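Local coordinates for protein thiosulfate sulfurtransferase RDL2, mitochondrial (Saccharomyces cerevisiae, PDB 6K6R) that catalyses the transfer of sulfane sulfur from thiosulfate to cyanide, yielding thiocyanate and sulfite, as a single-domain mitochondrial rhodanese, at residues F25-A29 / R120-E125; P30-F35 / T127-P131. One frame throughout, in Å; residues are numbered along the deposited sequence.

How the contacts relate
Two successive pieces of the N-terminal chain meet two successive pieces near its C-terminal end, in the same order. Starting at the first modelled residue, 25-29 meets 120-125 in contact 1 and 30-35 then pairs with 127-131 in contact 2, each closing a loop of about 90 residues. Because the segments alternate, the loops cross rather than nest. Between them run most of the fold's helices and strands, including strand 101-104, helix 111-121 and Cys106, which carries a persulfide here and is the predicted active-site residue. Contact 1 fixes the N-terminal loop beside the end of helix 111-121; contact 2 adds strand 31-32 to the sheet. The two touch where Arg120 packs on Thr127.

Contact 1. Residues F25-A29 / R120-E125; sequences FTTKA and RSYGYE
Phe25 and Thr26 pass the end of helix 111-121 in irregular conformation, with the CA atoms of Phe25 and Ser121 5.2 Å apart and Thr26 drawing level with Glu125. The grip comes from one carboxylate serving two successive backbone amides. Glu125 OE1 accepts from Thr26 N at 2.7 Å, a fairly straight bond (162° at the hydrogen), and OE2 accepts from Phe25 N at 3.0 Å. Both donors come in on the syn side, each somewhat out of the carboxylate plane. A bend at chi2 (-79°) turns the glutamate chain so that its two oxygens meet these amides together. With an alanine here both amides would lose their common acceptor, and the start of the modelled chain would probably be free to swing away from the helix end. The Phe25 ring lies with one face against the backbone of Arg120 and Ser121, its CE2 3.6 Å from Ser121 CB. Arg120 NH1 comes to the edge of that ring, 3.5 Å from Phe25 CE1, with the guanidinium steeply inclined to it rather than stacked. The same NH1 gives a weak, bent bond to Thr26 O at 3.1 Å, while Lys28 O lies over one guanidinium face. Arg120 NE forms a salt bridge with Glu116, which steadies the arginine from its own helix. Thr26 CG2 rests 3.7 Å from Arg120 CD, the two side chains crossing at about a right angle, and a water bridges Lys28 O and Glu125 O. This surface contact joins an N-terminal loop to the helix-to-strand connection of a single-domain rhodanese fold.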
loop_
_atom_site.group_PDB
_atom_site.type_symbol
_atom_site.label_atom_id
_atom_site.label_comp_id
_atom_site.label_asym_id
_atom_site.label_seq_id
_atom_site.Cartn_x
_atom_site.Cartn_y
_atom_site.Cartn_z
ATOM N N PHE A 25 -15.441 -5.908 8.933
ATOM C CA PHE A 25 -14.315 -5.661 9.825
ATOM C C PHE A 25 -13.836 -6.962 10.460
ATOM O O PHE A 25 -14.157 -7.255 11.612
ATOM C CB PHE A 25 -14.702 -4.654 10.911
ATOM C CG PHE A 25 -13.593 -3.714 11.290
ATOM C CD1 PHE A 25 -12.268 -4.114 11.223
ATOM C CD2 PHE A 25 -13.876 -2.426 11.714
ATOM C CE1 PHE A 25 -11.249 -3.249 11.572
ATOM C CE2 PHE A 25 -12.861 -1.556 12.065
ATOM C CZ PHE A 25 -11.545 -1.968 11.994
ATOM N N THR A 26 -13.062 -7.738 9.705
ATOM C CA THR A 26 -12.606 -9.029 10.193
ATOM C C THR A 26 -11.611 -8.861 11.338
ATOM O O THR A 26 -11.078 -7.776 11.590
ATOM C CB THR A 26 -11.955 -9.839 9.071
ATOM O OG1 THR A 26 -11.878 -11.217 9.458
ATOM C CG2 THR A 26 -10.549 -9.327 8.791
ATOM N N THR A 27 -11.371 -9.966 12.036
ATOM C CA THR A 27 -10.354 -10.038 13.074
ATOM C C THR A 27 -9.028 -10.572 12.552
ATOM O O THR A 27 -8.060 -10.648 13.319
ATOM C CB THR A 27 -10.842 -10.919 14.228
ATOM O OG1 THR A 27 -11.197 -12.214 13.724
ATOM C CG2 THR A 27 -12.055 -10.294 14.898
ATOM N N LYS A 28 -8.959 -10.939 11.276
ATOM C CA LYS A 28 -7.745 -11.517 10.715
ATOM C C LYS A 28 -6.682 -10.439 10.544
ATOM O O LYS A 28 -6.864 -9.490 9.775
ATOM C CB LYS A 28 -8.049 -12.191 9.379
ATOM C CG LYS A 28 -6.903 -13.028 8.835
ATOM C CD LYS A 28 -7.367 -13.962 7.729
ATOM C CE LYS A 28 -8.013 -15.216 8.297
ATOM N NZ LYS A 28 -9.285 -15.553 7.599
ATOM N N ALA A 29 -5.573 -10.589 11.266
ATOM C CA ALA A 29 -4.464 -9.659 11.165
ATOM C C ALA A 29 -3.837 -9.728 9.773
ATOM O O ALA A 29 -3.935 -10.748 9.087
ATOM C CB ALA A 29 -3.421 -9.971 12.235
ATOM N N ARG A 120 -9.548 -2.401 6.541
ATOM C CA ARG A 120 -10.471 -3.414 7.041
ATOM C C ARG A 120 -11.779 -2.794 7.513
ATOM O O ARG A 120 -12.824 -3.455 7.482
ATOM C CB ARG A 120 -9.820 -4.212 8.170
ATOM C CG ARG A 120 -8.891 -5.318 7.688
ATOM C CD ARG A 120 -8.455 -6.220 8.831
ATOM N NE ARG A 120 -7.482 -5.571 9.704
ATOM C CZ ARG A 120 -7.672 -5.350 11.001
ATOM N NH1 ARG A 120 -8.804 -5.727 11.582
ATOM N NH2 ARG A 120 -6.731 -4.751 11.718
ATOM N N SER A 121 -11.746 -1.533 7.951
ATOM C CA SER A 121 -12.969 -0.842 8.337
ATOM C C SER A 121 -13.844 -0.488 7.142
ATOM O O SER A 121 -15.005 -0.114 7.339
ATOM C CB SER A 121 -12.630 0.428 9.123
ATOM O OG SER A 121 -12.242 1.480 8.255
ATOM N N TYR A 122 -13.323 -0.595 5.919
ATOM C CA TYR A 122 -14.074 -0.273 4.713
ATOM C C TYR A 122 -14.391 -1.502 3.870
ATOM O O TYR A 122 -14.779 -1.357 2.706
ATOM C CB TYR A 122 -13.311 0.752 3.872
ATOM C CG TYR A 122 -13.292 2.140 4.472
ATOM C CD1 TYR A 122 -14.470 2.763 4.862
ATOM C CD2 TYR A 122 -12.098 2.824 4.652
ATOM C CE1 TYR A 122 -14.459 4.030 5.412
ATOM C CE2 TYR A 122 -12.077 4.091 5.204
ATOM C CZ TYR A 122 -13.261 4.688 5.581
ATOM O OH TYR A 122 -13.246 5.950 6.130
ATOM N N GLY A 123 -14.234 -2.703 4.420
ATOM C CA GLY A 123 -14.558 -3.915 3.700
ATOM C C GLY A 123 -13.391 -4.611 3.034
ATOM O O GLY A 123 -13.589 -5.675 2.435
ATOM N N TYR A 124 -12.185 -4.049 3.108
ATOM C CA TYR A 124 -10.992 -4.695 2.560
ATOM C C TYR A 124 -10.463 -5.652 3.621
ATOM O O TYR A 124 -9.664 -5.280 4.482
ATOM C CB TYR A 124 -9.949 -3.661 2.154
ATOM C CG TYR A 124 -10.345 -2.803 0.971
ATOM C CD1 TYR A 124 -10.097 -3.220 -0.330
ATOM C CD2 TYR A 124 -10.963 -1.571 1.156
ATOM C CE1 TYR A 124 -10.453 -2.439 -1.414
ATOM C CE2 TYR A 124 -11.324 -0.783 0.077
ATOM C CZ TYR A 124 -11.067 -1.221 -1.204
ATOM O OH TYR A 124 -11.424 -0.442 -2.281
ATOM N N GLU A 125 -10.916 -6.903 3.564
ATOM C CA GLU A 125 -10.566 -7.889 4.577
ATOM C C GLU A 125 -9.374 -8.759 4.192
ATOM O O GLU A 125 -8.927 -9.566 5.013
ATOM C CB GLU A 125 -11.774 -8.782 4.892
ATOM C CG GLU A 125 -13.112 -8.054 4.876
ATOM C CD GLU A 125 -13.371 -7.262 6.147
ATOM O OE1 GLU A 125 -12.575 -7.374 7.105
ATOM O OE2 GLU A 125 -14.382 -6.534 6.195
HETATM O O HOH W 1 -6.648 -9.406 6.834
#

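Contact 2. Residues P30-F35 / T127-P131; sequences PKIYTF and TGIYP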
loop_
_atom_site.group_PDB
_atom_site.type_symbol
_atom_site.label_atom_id
_atom_site.label_comp_id
_atom_site.label_asym_id
_atom_site.label_seq_id
_atom_site.Cartn_x
_atom_site.Cartn_y
_atom_site.Cartn_z
ATOM N N PRO A 30 -3.192 -8.649 9.331
ATOM C CA PRO A 30 -2.586 -8.656 7.995
ATOM C C PRO A 30 -1.419 -9.626 7.900
ATOM O O PRO A 30 -0.694 -9.869 8.868
ATOM C CB PRO A 30 -2.118 -7.207 7.810
ATOM C CG PRO A 30 -1.951 -6.687 9.196
ATOM C CD PRO A 30 -3.042 -7.340 9.990
ATOM N N LYS A 31 -1.246 -10.180 6.702
ATOM C CA LYS A 31 -0.136 -11.084 6.439
ATOM C C LYS A 31 1.169 -10.301 6.354
ATOM O O LYS A 31 1.241 -9.266 5.686
ATOM C CB LYS A 31 -0.388 -11.850 5.141
ATOM C CG LYS A 31 0.721 -12.800 4.725
ATOM C CD LYS A 31 0.440 -13.356 3.337
ATOM C CE LYS A 31 1.475 -14.382 2.912
ATOM N NZ LYS A 31 1.219 -14.868 1.527
ATOM N N ILE A 32 2.199 -10.794 7.033
ATOM C CA ILE A 32 3.482 -10.105 7.116
ATOM C C ILE A 32 4.348 -10.521 5.935
ATOM O O ILE A 32 4.570 -11.716 5.703
ATOM C CB ILE A 32 4.184 -10.403 8.450
ATOM C CG1 ILE A 32 3.256 -10.116 9.635
ATOM C CG2 ILE A 32 5.462 -9.592 8.572
ATOM C CD1 ILE A 32 2.567 -11.348 10.198
ATOM N N TYR A 33 4.841 -9.535 5.189
ATOM C CA TYR A 33 5.672 -9.765 4.017
ATOM C C TYR A 33 7.110 -9.351 4.300
ATOM O O TYR A 33 7.369 -8.446 5.097
ATOM C CB TYR A 33 5.141 -8.994 2.804
ATOM C CG TYR A 33 3.912 -9.607 2.171
ATOM C CD1 TYR A 33 2.666 -9.489 2.770
ATOM C CD2 TYR A 33 4.000 -10.302 0.972
ATOM C CE1 TYR A 33 1.540 -10.048 2.194
ATOM C CE2 TYR A 33 2.880 -10.865 0.388
ATOM C CZ TYR A 33 1.654 -10.734 1.003
ATOM O OH TYR A 33 0.537 -11.292 0.425
ATOM N N THR A 34 8.047 -10.019 3.631
ATOM C CA THR A 34 9.463 -9.740 3.784
ATOM C C THR A 34 9.978 -8.972 2.569
ATOM O O THR A 34 9.245 -8.704 1.614
ATOM C CB THR A 34 10.249 -11.036 3.986
ATOM O OG1 THR A 34 10.059 -11.891 2.852
ATOM C CG2 THR A 34 9.776 -11.755 5.239
ATOM N N PHE A 35 11.263 -8.615 2.612
ATOM C CA PHE A 35 11.873 -7.889 1.501
ATOM C C PHE A 35 11.785 -8.689 0.208
ATOM O O PHE A 35 11.416 -8.154 -0.843
ATOM C CB PHE A 35 13.329 -7.555 1.836
ATOM C CG PHE A 35 14.074 -6.879 0.716
ATOM C CD1 PHE A 35 14.068 -5.499 0.596
ATOM C CD2 PHE A 35 14.792 -7.623 -0.208
ATOM C CE1 PHE A 35 14.756 -4.875 -0.430
ATOM C CE2 PHE A 35 15.479 -7.005 -1.236
ATOM C CZ PHE A 35 15.461 -5.630 -1.347
ATOM N N THR A 127 -5.678 -8.249 3.531
ATOM C CA THR A 127 -4.654 -7.225 3.683
ATOM C C THR A 127 -3.315 -7.856 4.040
ATOM O O THR A 127 -3.238 -8.989 4.521
ATOM C CB THR A 127 -5.025 -6.193 4.764
ATOM O OG1 THR A 127 -4.999 -6.817 6.054
ATOM C CG2 THR A 127 -6.406 -5.605 4.513
ATOM N N GLY A 128 -2.249 -7.085 3.796
ATOM C CA GLY A 128 -0.915 -7.478 4.193
ATOM C C GLY A 128 -0.117 -6.262 4.624
ATOM O O GLY A 128 -0.556 -5.121 4.461
ATOM N N ILE A 129 1.064 -6.521 5.180
ATOM C CA ILE A 129 1.936 -5.459 5.675
ATOM C C ILE A 129 3.386 -5.836 5.408
ATOM O O ILE A 129 3.809 -6.958 5.706
ATOM C CB ILE A 129 1.727 -5.190 7.180
ATOM C CG1 ILE A 129 1.849 -6.487 7.983
ATOM C CG2 ILE A 129 0.382 -4.518 7.430
ATOM C CD1 ILE A 129 2.219 -6.273 9.437
ATOM N N TYR A 130 4.147 -4.896 4.846
ATOM C CA TYR A 130 5.593 -5.019 4.774
ATOM C C TYR A 130 6.191 -4.155 5.874
ATOM O O TYR A 130 6.169 -2.921 5.756
ATOM C CB TYR A 130 6.119 -4.588 3.407
ATOM C CG TYR A 130 7.626 -4.451 3.352
ATOM C CD1 TYR A 130 8.453 -5.483 3.780
ATOM C CD2 TYR A 130 8.222 -3.290 2.876
ATOM C CE1 TYR A 130 9.830 -5.363 3.735
ATOM C CE2 TYR A 130 9.599 -3.161 2.827
ATOM C CZ TYR A 130 10.397 -4.201 3.257
ATOM O OH TYR A 130 11.767 -4.079 3.211
ATOM N N PRO A 131 6.722 -4.740 6.951
ATOM C CA PRO A 131 7.175 -3.920 8.088
ATOM C C PRO A 131 8.324 -2.983 7.760
ATOM O O PRO A 131 8.539 -2.014 8.499
ATOM C CB PRO A 131 7.595 -4.966 9.131
ATOM C CG PRO A 131 6.909 -6.229 8.718
ATOM C CD PRO A 131 6.841 -6.180 7.225
#
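With chi1 at 53°, Ile129 directs CG1 toward the edge strand and sets CG2 beside its own backbone N, where CG2 meets Pro30 CG at 3.6 Å. From that rotamer Ile129 CD1 also reaches Ile32 CG1, 4.0 Å away, the two isoleucines lying side by side on one face of the sheet. Tyr130, whose CG stands opposite its backbone N (chi1 169°), carries its ring alongside the other segment: Tyr33 O is at the ring edge, 3.4 Å from Tyr130 CD1, and the phenolic OH reaches the edge of the Phe35 ring. The backbones pair as parallel strands. Lys31 N donates to Thr127 O at 3.2 Å, Lys31 O receives Ile129 N at 2.8 Å, and Tyr33 N donates to Ile129 O at 2.8 Å. The lack of a side chain at Gly128 is what lets the Tyr33 ring settle close by, with CE1 4.1 Å from Gly128 CA. Beyond the pairing, Ile32 CG2 packs on Pro131 CG at 3.7 Å. The Tyr33 hydroxyl is hydrogen-bonded to Glu101, and Thr127 OG1 to Glu116. Strand 31-32 is the outermost strand at this end of the parallel sheet: strand 127-129 joins it to strand 101-104, helix 111-121 touches Pro30 and Thr127, and helix 35-43, with Thr34 at its N-cap position, sets Val38 against Tyr33 and Tyr130.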